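Local structure of sugar ABC transporter, sugar-binding protein (Streptococcus pneumoniae, 2HEU) at residues F311-Y314 with M315-P318; V92-L96 with S97-Y101; R39-E42 with K43-K47. The protein probably captures raffinose-type sugars outside the cell and delivers them to an ABC transporter. All coordinates share one frame; numbering follows the deposited sequence.

Contact 1: residues F311-Y314 with M315-P318; sequences FVEY and MTRP
The backbone bonds of the last turn are mostly weak: Met315 N reaches Phe311 O by a weak bond of 3.3 Å, Thr316 N divides itself between two weak bonds to Val312 O and Glu313 O, and Arg317 N then closes on Tyr314 O at 3.1 Å. Glu313 O also receives the hydroxyl of Thr316, with OG1 2.7 Å away, so one carbonyl takes both a backbone and a side-chain donor. Arg317 grips the Glu313 carboxylate side-on. Its NE meets OE2 of Glu313 at 3.0 Å along a nearly straight bond (171°), from above the carboxylate plane, while NH2 takes the syn lone pair of OE1, also at 3.0 Å. The Glu313 chain bends at chi2 (-91°), folding the carboxylate back to this grip. Across the guanidinium, Tyr314 CD2 lies over one face, 3.7 Å from Arg317 NH1, and the ring and guanidinium planes are 61° apart. Both charged groups have second partners: Glu313 OE2 pairs with Arg104, and Arg317 NH1 with Glu44. The helix end packs Val312 and Met315 against strand 295-298, sets Phe311 and Tyr314 edge-to-face on Phe41 of helix 31-44, and leads directly into helix 318-328.

Contact 2: residues V92-L96 with S97-Y101; sequences VFEDL and SNKDY
Leu96, Lys99 and Ser97 carry this tight reversal of the chain, and the first two meet through both backbone and side chain. Lys99 N donates to Leu96 O at 3.1 Å in a near-linear bond (169°). The Lys99 chain then doubles back over the turn, its CG 3.3 Å from Leu96 O and its CE 3.9 Å from Leu96 CD2. This fold-back comes from a bend at chi2 (-64°), which brings NZ to Glu94 OE2 at 2.8 Å in a salt bridge that approaches the carboxylate from above its plane. Leu96 CD2 also rests on Tyr101 OH, 3.7 Å away, while Lys99 CB sits over the centre of the Tyr101 ring. Ser97 is fixed by Asp95 OD1, which accepts twice: from Ser97 OG at 2.6 Å on its syn lone pair, and from Ser97 N at 2.9 Å above the carboxylate plane. Ser97 OG is held further by Val119 N. Two waters bridge Asp95 to Asn98, one between backbone atoms and one between side chains. The bond from Ser97 N to the Asp95 carboxylate, side chain to the backbone two residues on, defines an Asx turn, and it runs straight into the type I beta turn from Leu96 to Lys99.

Contact 3: residues R39-E42 with K43-K47; sequences RDFE and KENPK
Phe41 and Asn45 make up the dense side of this helix end. Asn45 ND2 lies over one face of the Phe41 ring, displaced toward its rim and 3.4 Å from CE1 of Phe41, with the amide and ring planes 43° apart. The same nitrogen donates to the Phe41 carbonyl, ND2 to O 3.0 Å, at an N-H...O angle of 147°. A single amide nitrogen therefore touches both the ring and the carbonyl of one residue, which fixes the amide's rotation. With CG on the side of its own backbone N (chi1 -60°), the Asn45 side chain is turned back along the helix to reach them. Asn45 N adds a weak bond to Phe41 O at 2.9 Å and a longer weak one to Glu42 O, so the Phe41 carbonyl is approached by two nitrogens of Asn45. Before it, the regular pattern still holds: Lys43 N bonds to Arg39 O at 2.9 Å and Glu44 N to Asp40 O at 3.1 Å. The Phe41 side chain, which is buried, also packs on Ile48 and Val50 of strand 48-53.

The opposite character appears around Arg39, Lys43 and Pro46, all exposed. Lys43 takes two conformations, and Asp40 pairs with Lys323. Pro46 meets Glu42 O through a CA-H...O contact, its CA 3.5 Å from that oxygen. The Glu42 carboxylate turns to Val50 N.

Asn45 is the first residue to leave helical backbone angles, and its side-chain ND2 donates to the Phe41 carbonyl of the last turn. The site is the exit of the helix in a beta-alpha-beta unit, where helix 31-44 connects parallel strands 19-24 and 48-53.

Along the chain the order is contact 3, contact 2, contact 1, all on the same side of the molecule's centre. Contact 1 stands in the middle: its centre is about 13 Å from those of contacts 2 and 3, whose own centres are about 23 Å apart and which do not touch. It meets contact 2 where Val312 CG1 comes 3.6 Å from Tyr101 CE2, and contact 3 where Tyr314 OH packs 3.2 Å from Asp40 CB. Helix 305-315 thus joins the end of helix 31-44 to the 92-101 loop beside the five-stranded mixed sheet, tying the 305-318 region to two parts of the chain more than 200 residues earlier in this solute-binding protein.

Contact 1: residues F311-Y314 with M315-P318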
loop_
_atom_site.group_PDB
_atom_site.type_symbol
_atom_site.label_atom_id
_atom_site.label_comp_id
_atom_site.label_asym_id
_atom_site.label_seq_id
_atom_site.Cartn_x
_atom_site.Cartn_y
_atom_site.Cartn_z
ATOM N N PHE A 311 6.349 23.524 -6.744
ATOM C CA PHE A 311 6.722 22.169 -7.179
ATOM C C PHE A 311 5.637 21.130 -6.872
ATOM O O PHE A 311 5.316 20.276 -7.701
ATOM C CB PHE A 311 8.104 21.801 -6.542
ATOM C CG PHE A 311 8.691 20.505 -7.006
ATOM C CD1 PHE A 311 9.090 20.376 -8.297
ATOM C CD2 PHE A 311 8.811 19.443 -6.167
ATOM C CE1 PHE A 311 9.707 19.236 -8.742
ATOM C CE2 PHE A 311 9.371 18.277 -6.658
ATOM C CZ PHE A 311 9.830 18.162 -7.931
ATOM N N VAL A 312 5.090 21.231 -5.655
ATOM C CA VAL A 312 3.991 20.336 -5.271
ATOM C C VAL A 312 2.772 20.562 -6.212
ATOM O O VAL A 312 2.181 19.602 -6.730
ATOM C CB VAL A 312 3.624 20.522 -3.844
ATOM C CG1 VAL A 312 2.405 19.659 -3.442
ATOM C CG2 VAL A 312 4.825 20.162 -2.914
ATOM N N GLU A 313 2.424 21.841 -6.446
ATOM C CA GLU A 313 1.286 22.136 -7.311
ATOM C C GLU A 313 1.496 21.545 -8.693
ATOM O O GLU A 313 0.557 21.020 -9.290
ATOM C CB GLU A 313 1.067 23.648 -7.365
ATOM C CG GLU A 313 -0.165 24.001 -8.177
ATOM C CD GLU A 313 0.062 24.250 -9.623
ATOM O OE1 GLU A 313 1.044 24.967 -9.956
ATOM O OE2 GLU A 313 -0.811 23.869 -10.427
ATOM N N TYR A 314 2.681 21.664 -9.246
ATOM C CA TYR A 314 2.950 21.199 -10.552
ATOM C C TYR A 314 2.603 19.701 -10.679
ATOM O O TYR A 314 1.971 19.287 -11.672
ATOM C CB TYR A 314 4.476 21.411 -10.908
ATOM C CG TYR A 314 4.829 21.128 -12.300
ATOM C CD1 TYR A 314 5.631 20.082 -12.673
ATOM C CD2 TYR A 314 4.405 21.966 -13.320
ATOM C CE1 TYR A 314 5.997 19.858 -13.938
ATOM C CE2 TYR A 314 4.776 21.765 -14.648
ATOM C CZ TYR A 314 5.550 20.700 -14.945
ATOM O OH TYR A 314 5.890 20.398 -16.246
ATOM N N MET A 315 2.992 18.909 -9.673
ATOM C CA MET A 315 2.732 17.480 -9.738
ATOM C C MET A 315 1.263 17.135 -9.637
ATOM O O MET A 315 0.861 16.015 -10.036
ATOM C CB MET A 315 3.565 16.789 -8.651
ATOM C CG MET A 315 3.657 15.259 -8.792
ATOM S SD MET A 315 4.830 14.874 -10.059
ATOM C CE MET A 315 3.953 14.236 -10.423
ATOM N N THR A 316 0.433 18.016 -9.062
ATOM C CA THR A 316 -1.012 17.794 -9.011
ATOM C C THR A 316 -1.743 18.037 -10.356
ATOM O O THR A 316 -2.919 17.752 -10.450
ATOM C CB THR A 316 -1.687 18.586 -7.920
ATOM O OG1 THR A 316 -1.712 20.014 -8.284
ATOM C CG2 THR A 316 -1.158 18.436 -6.508
ATOM N N ARG A 317 -1.048 18.634 -11.318
ATOM C CA ARG A 317 -1.686 18.893 -12.596
ATOM C C ARG A 317 -1.877 17.569 -13.351
ATOM O O ARG A 317 -0.962 16.748 -13.373
ATOM C CB ARG A 317 -0.798 19.801 -13.445
ATOM C CG ARG A 317 -0.620 21.162 -12.845
ATOM C CD ARG A 317 0.309 21.999 -13.654
ATOM N NE ARG A 317 0.558 23.259 -13.026
ATOM C CZ ARG A 317 1.258 24.253 -13.564
ATOM N NH1 ARG A 317 1.783 24.057 -14.779
ATOM N NH2 ARG A 317 1.506 25.317 -12.878
ATOM N N PRO A 318 -3.025 17.328 -13.987
ATOM C CA PRO A 318 -3.237 16.025 -14.618
ATOM C C PRO A 318 -2.262 15.676 -15.633
ATOM O O PRO A 318 -1.816 14.535 -15.680
ATOM C CB PRO A 318 -4.648 16.183 -15.233
ATOM C CG PRO A 318 -5.124 17.463 -14.950
ATOM C CD PRO A 318 -4.199 18.210 -14.062
#

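Contact 2: residues V92-L96 with S97-Y101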
loop_
_atom_site.group_PDB
_atom_site.type_symbol
_atom_site.label_atom_id
_atom_site.label_comp_id
_atom_site.label_asym_id
_atom_site.label_seq_id
_atom_site.Cartn_x
_atom_site.Cartn_y
_atom_site.Cartn_z
ATOM N N VAL A 92 6.708 20.249 12.008
ATOM C CA VAL A 92 7.782 20.111 11.054
ATOM C C VAL A 92 7.305 20.500 9.634
ATOM O O VAL A 92 8.082 20.969 8.818
ATOM C CB VAL A 92 8.322 18.684 11.062
ATOM C CG1 VAL A 92 9.253 18.371 9.908
ATOM C CG2 VAL A 92 8.911 18.386 12.445
ATOM N N PHE A 93 6.005 20.296 9.336
ATOM C CA PHE A 93 5.454 20.425 7.984
ATOM C C PHE A 93 4.382 21.492 7.830
ATOM O O PHE A 93 3.622 21.761 8.773
ATOM C CB PHE A 93 4.866 19.053 7.498
ATOM C CG PHE A 93 5.873 17.969 7.417
ATOM C CD1 PHE A 93 6.968 18.086 6.576
ATOM C CD2 PHE A 93 5.676 16.773 8.128
ATOM C CE1 PHE A 93 7.888 17.084 6.415
ATOM C CE2 PHE A 93 6.660 15.778 8.033
ATOM C CZ PHE A 93 7.732 15.921 7.169
ATOM N N GLU A 94 4.396 22.155 6.663
ATOM C CA GLU A 94 3.405 23.161 6.356
ATOM C C GLU A 94 2.006 22.540 6.321
ATOM O O GLU A 94 1.802 21.472 5.772
ATOM C CB GLU A 94 3.726 23.790 5.021
ATOM C CG GLU A 94 2.805 24.964 4.686
ATOM C CD GLU A 94 3.123 25.681 3.431
ATOM O OE1 GLU A 94 4.068 25.372 2.730
ATOM O OE2 GLU A 94 2.367 26.672 3.130
ATOM N N ASP A 95 1.025 23.214 6.890
ATOM C CA ASP A 95 -0.344 22.882 6.818
ATOM C C ASP A 95 -0.826 23.199 5.409
ATOM O O ASP A 95 -0.850 24.319 4.899
ATOM C CB ASP A 95 -1.155 23.679 7.905
ATOM C CG ASP A 95 -2.652 23.451 7.841
ATOM O OD1 ASP A 95 -3.126 22.584 7.086
ATOM O OD2 ASP A 95 -3.350 24.144 8.629
ATOM N N LEU A 96 -1.195 22.130 4.708
ATOM C CA LEU A 96 -1.690 22.181 3.333
ATOM C C LEU A 96 -3.200 22.262 3.172
ATOM O O LEU A 96 -3.719 22.251 2.040
ATOM C CB LEU A 96 -1.154 21.040 2.494
ATOM C CG LEU A 96 0.383 20.785 2.623
ATOM C CD1 LEU A 96 0.755 19.602 1.711
ATOM C CD2 LEU A 96 1.224 21.973 2.220
ATOM N N SER A 97 -3.941 22.262 4.285
ATOM C CA SER A 97 -5.410 22.090 4.238
ATOM C C SER A 97 -6.143 23.020 3.344
ATOM O O SER A 97 -7.122 22.558 2.703
ATOM C CB SER A 97 -5.986 22.284 5.670
ATOM O OG SER A 97 -5.370 21.413 6.597
ATOM N N ASN A 98 -5.651 24.259 3.205
ATOM C CA ASN A 98 -6.343 25.322 2.500
ATOM C C ASN A 98 -5.724 25.595 1.128
ATOM O O ASN A 98 -6.166 26.526 0.488
ATOM C CB ASN A 98 -6.379 26.560 3.405
ATOM C CG ASN A 98 -6.904 26.237 4.764
ATOM O OD1 ASN A 98 -8.015 25.723 4.904
ATOM N ND2 ASN A 98 -6.080 26.406 5.764
ATOM N N LYS A 99 -4.835 24.770 0.619
ATOM C CA LYS A 99 -4.190 24.955 -0.682
ATOM C C LYS A 99 -5.186 24.634 -1.710
ATOM O O LYS A 99 -5.823 23.570 -1.682
ATOM C CB LYS A 99 -2.994 24.055 -0.807
ATOM C CG LYS A 99 -1.880 24.236 0.163
ATOM C CD LYS A 99 -1.176 25.554 0.102
ATOM C CE LYS A 99 0.019 25.527 1.043
ATOM N NZ LYS A 99 0.628 26.904 1.002
ATOM N N ASP A 100 -5.316 25.479 -2.699
ATOM C CA ASP A 100 -6.228 25.192 -3.784
ATOM C C ASP A 100 -5.858 23.878 -4.498
ATOM O O ASP A 100 -6.771 23.131 -4.916
ATOM C CB ASP A 100 -6.335 26.361 -4.765
ATOM C CG ASP A 100 -7.037 27.611 -4.165
ATOM O OD1 ASP A 100 -7.682 27.582 -3.104
ATOM O OD2 ASP A 100 -6.914 28.626 -4.819
ATOM N N TYR A 101 -4.586 23.598 -4.644
ATOM C CA TYR A 101 -4.177 22.427 -5.374
ATOM C C TYR A 101 -4.591 21.133 -4.652
ATOM O O TYR A 101 -4.671 20.075 -5.275
ATOM C CB TYR A 101 -2.639 22.430 -5.648
ATOM C CG TYR A 101 -1.684 22.483 -4.506
ATOM C CD1 TYR A 101 -0.924 23.626 -4.322
ATOM C CD2 TYR A 101 -1.518 21.444 -3.629
ATOM C CE1 TYR A 101 -0.080 23.738 -3.290
ATOM C CE2 TYR A 101 -0.605 21.473 -2.607
ATOM C CZ TYR A 101 0.171 22.645 -2.446
ATOM O OH TYR A 101 1.068 22.662 -1.408
HETATM O O HOH W 1 -3.113 25.474 3.783
HETATM O O HOH W 2 -5.877 24.738 8.535
#

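Contact 3: residues R39-E42 with K43-K47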
loop_
_atom_site.group_PDB
_atom_site.type_symbol
_atom_site.label_atom_id
_atom_site.label_comp_id
_atom_site.label_asym_id
_atom_site.label_seq_id
_atom_site.Cartn_x
_atom_site.Cartn_y
_atom_site.Cartn_z
ATOM N N ARG A 39 12.807 18.508 -14.751
ATOM C CA ARG A 39 13.253 19.388 -15.852
ATOM C C ARG A 39 12.118 20.058 -16.559
ATOM O O ARG A 39 12.282 21.225 -16.941
ATOM C CB ARG A 39 14.143 18.592 -16.782
ATOM C CG ARG A 39 15.524 18.322 -16.230
ATOM C CD ARG A 39 16.563 17.763 -17.164
ATOM N NE ARG A 39 16.213 16.431 -17.537
ATOM C CZ ARG A 39 16.608 15.345 -16.835
ATOM N NH1 ARG A 39 17.422 15.401 -15.767
ATOM N NH2 ARG A 39 16.254 14.187 -17.251
ATOM N N ASP A 40 10.978 19.415 -16.719
ATOM C CA ASP A 40 9.834 20.104 -17.249
ATOM C C ASP A 40 9.428 21.302 -16.363
ATOM O O ASP A 40 9.127 22.413 -16.865
ATOM C CB ASP A 40 8.626 19.170 -17.379
ATOM C CG ASP A 40 8.831 18.001 -18.352
ATOM O OD1 ASP A 40 9.713 18.066 -19.235
ATOM O OD2 ASP A 40 8.052 17.031 -18.229
ATOM N N PHE A 41 9.440 21.104 -15.049
ATOM C CA PHE A 41 9.107 22.174 -14.078
ATOM C C PHE A 41 10.077 23.313 -14.229
ATOM O O PHE A 41 9.731 24.502 -14.208
ATOM C CB PHE A 41 9.121 21.569 -12.688
ATOM C CG PHE A 41 8.945 22.599 -11.613
ATOM C CD1 PHE A 41 7.757 23.109 -11.276
ATOM C CD2 PHE A 41 10.070 23.014 -10.896
ATOM C CE1 PHE A 41 7.593 24.035 -10.293
ATOM C CE2 PHE A 41 9.905 23.902 -9.837
ATOM C CZ PHE A 41 8.701 24.446 -9.532
ATOM N N GLU A 42 11.384 22.963 -14.318
ATOM C CA GLU A 42 12.459 23.978 -14.471
ATOM C C GLU A 42 12.371 24.730 -15.744
ATOM O O GLU A 42 12.749 25.903 -15.805
ATOM C CB GLU A 42 13.757 23.280 -14.342
ATOM C CG GLU A 42 14.130 22.806 -12.911
ATOM C CD GLU A 42 15.385 22.004 -12.783
ATOM O OE1 GLU A 42 15.888 21.426 -13.783
ATOM O OE2 GLU A 42 15.931 21.885 -11.672
ATOM N N LYS A 43 11.918 24.129 -16.815
ATOM C CA LYS A 43 11.723 24.849 -18.076
ATOM C C LYS A 43 10.597 25.871 -17.965
ATOM O O LYS A 43 10.696 26.981 -18.478
ATOM C CB LYS A 43 11.503 23.866 -19.224
ATOM C CG LYS A 43 11.174 24.583 -20.495
ATOM C CD LYS A 43 10.689 23.676 -21.657
ATOM C CE LYS A 43 11.776 22.749 -22.113
ATOM N NZ LYS A 43 11.648 22.203 -23.482
ATOM N N GLU A 44 9.528 25.515 -17.225
ATOM C CA GLU A 44 8.411 26.431 -16.966
ATOM C C GLU A 44 8.840 27.560 -16.034
ATOM O O GLU A 44 8.253 28.638 -16.070
ATOM C CB GLU A 44 7.208 25.655 -16.476
ATOM C CG GLU A 44 6.010 26.487 -16.186
ATOM C CD GLU A 44 4.736 25.606 -16.216
ATOM O OE1 GLU A 44 4.488 24.848 -17.182
ATOM O OE2 GLU A 44 3.989 25.758 -15.312
ATOM N N ASN A 45 9.785 27.262 -15.167
ATOM C CA ASN A 45 10.139 28.181 -14.092
ATOM C C ASN A 45 11.643 28.351 -14.036
ATOM O O ASN A 45 12.347 27.724 -13.265
ATOM C CB ASN A 45 9.644 27.671 -12.702
ATOM C CG ASN A 45 8.198 27.514 -12.685
ATOM O OD1 ASN A 45 7.423 28.476 -12.535
ATOM N ND2 ASN A 45 7.747 26.222 -12.826
ATOM N N PRO A 46 12.250 29.134 -14.939
ATOM C CA PRO A 46 13.691 29.188 -15.086
ATOM C C PRO A 46 14.469 29.705 -13.922
ATOM O O PRO A 46 15.689 29.564 -13.916
ATOM C CB PRO A 46 13.869 30.009 -16.374
ATOM C CG PRO A 46 12.675 30.515 -16.730
ATOM C CD PRO A 46 11.570 29.810 -16.033
ATOM N N LYS A 47 13.807 30.322 -12.971
ATOM C CA LYS A 47 14.420 30.847 -11.745
ATOM C C LYS A 47 14.217 29.856 -10.567
ATOM O O LYS A 47 14.563 30.240 -9.427
ATOM C CB LYS A 47 13.934 32.253 -11.409
ATOM C CG LYS A 47 14.419 33.264 -12.389
ATOM C CD LYS A 47 13.908 34.679 -12.055
ATOM C CE LYS A 47 14.421 35.763 -12.914
ATOM N NZ LYS A 47 13.909 37.082 -12.614
#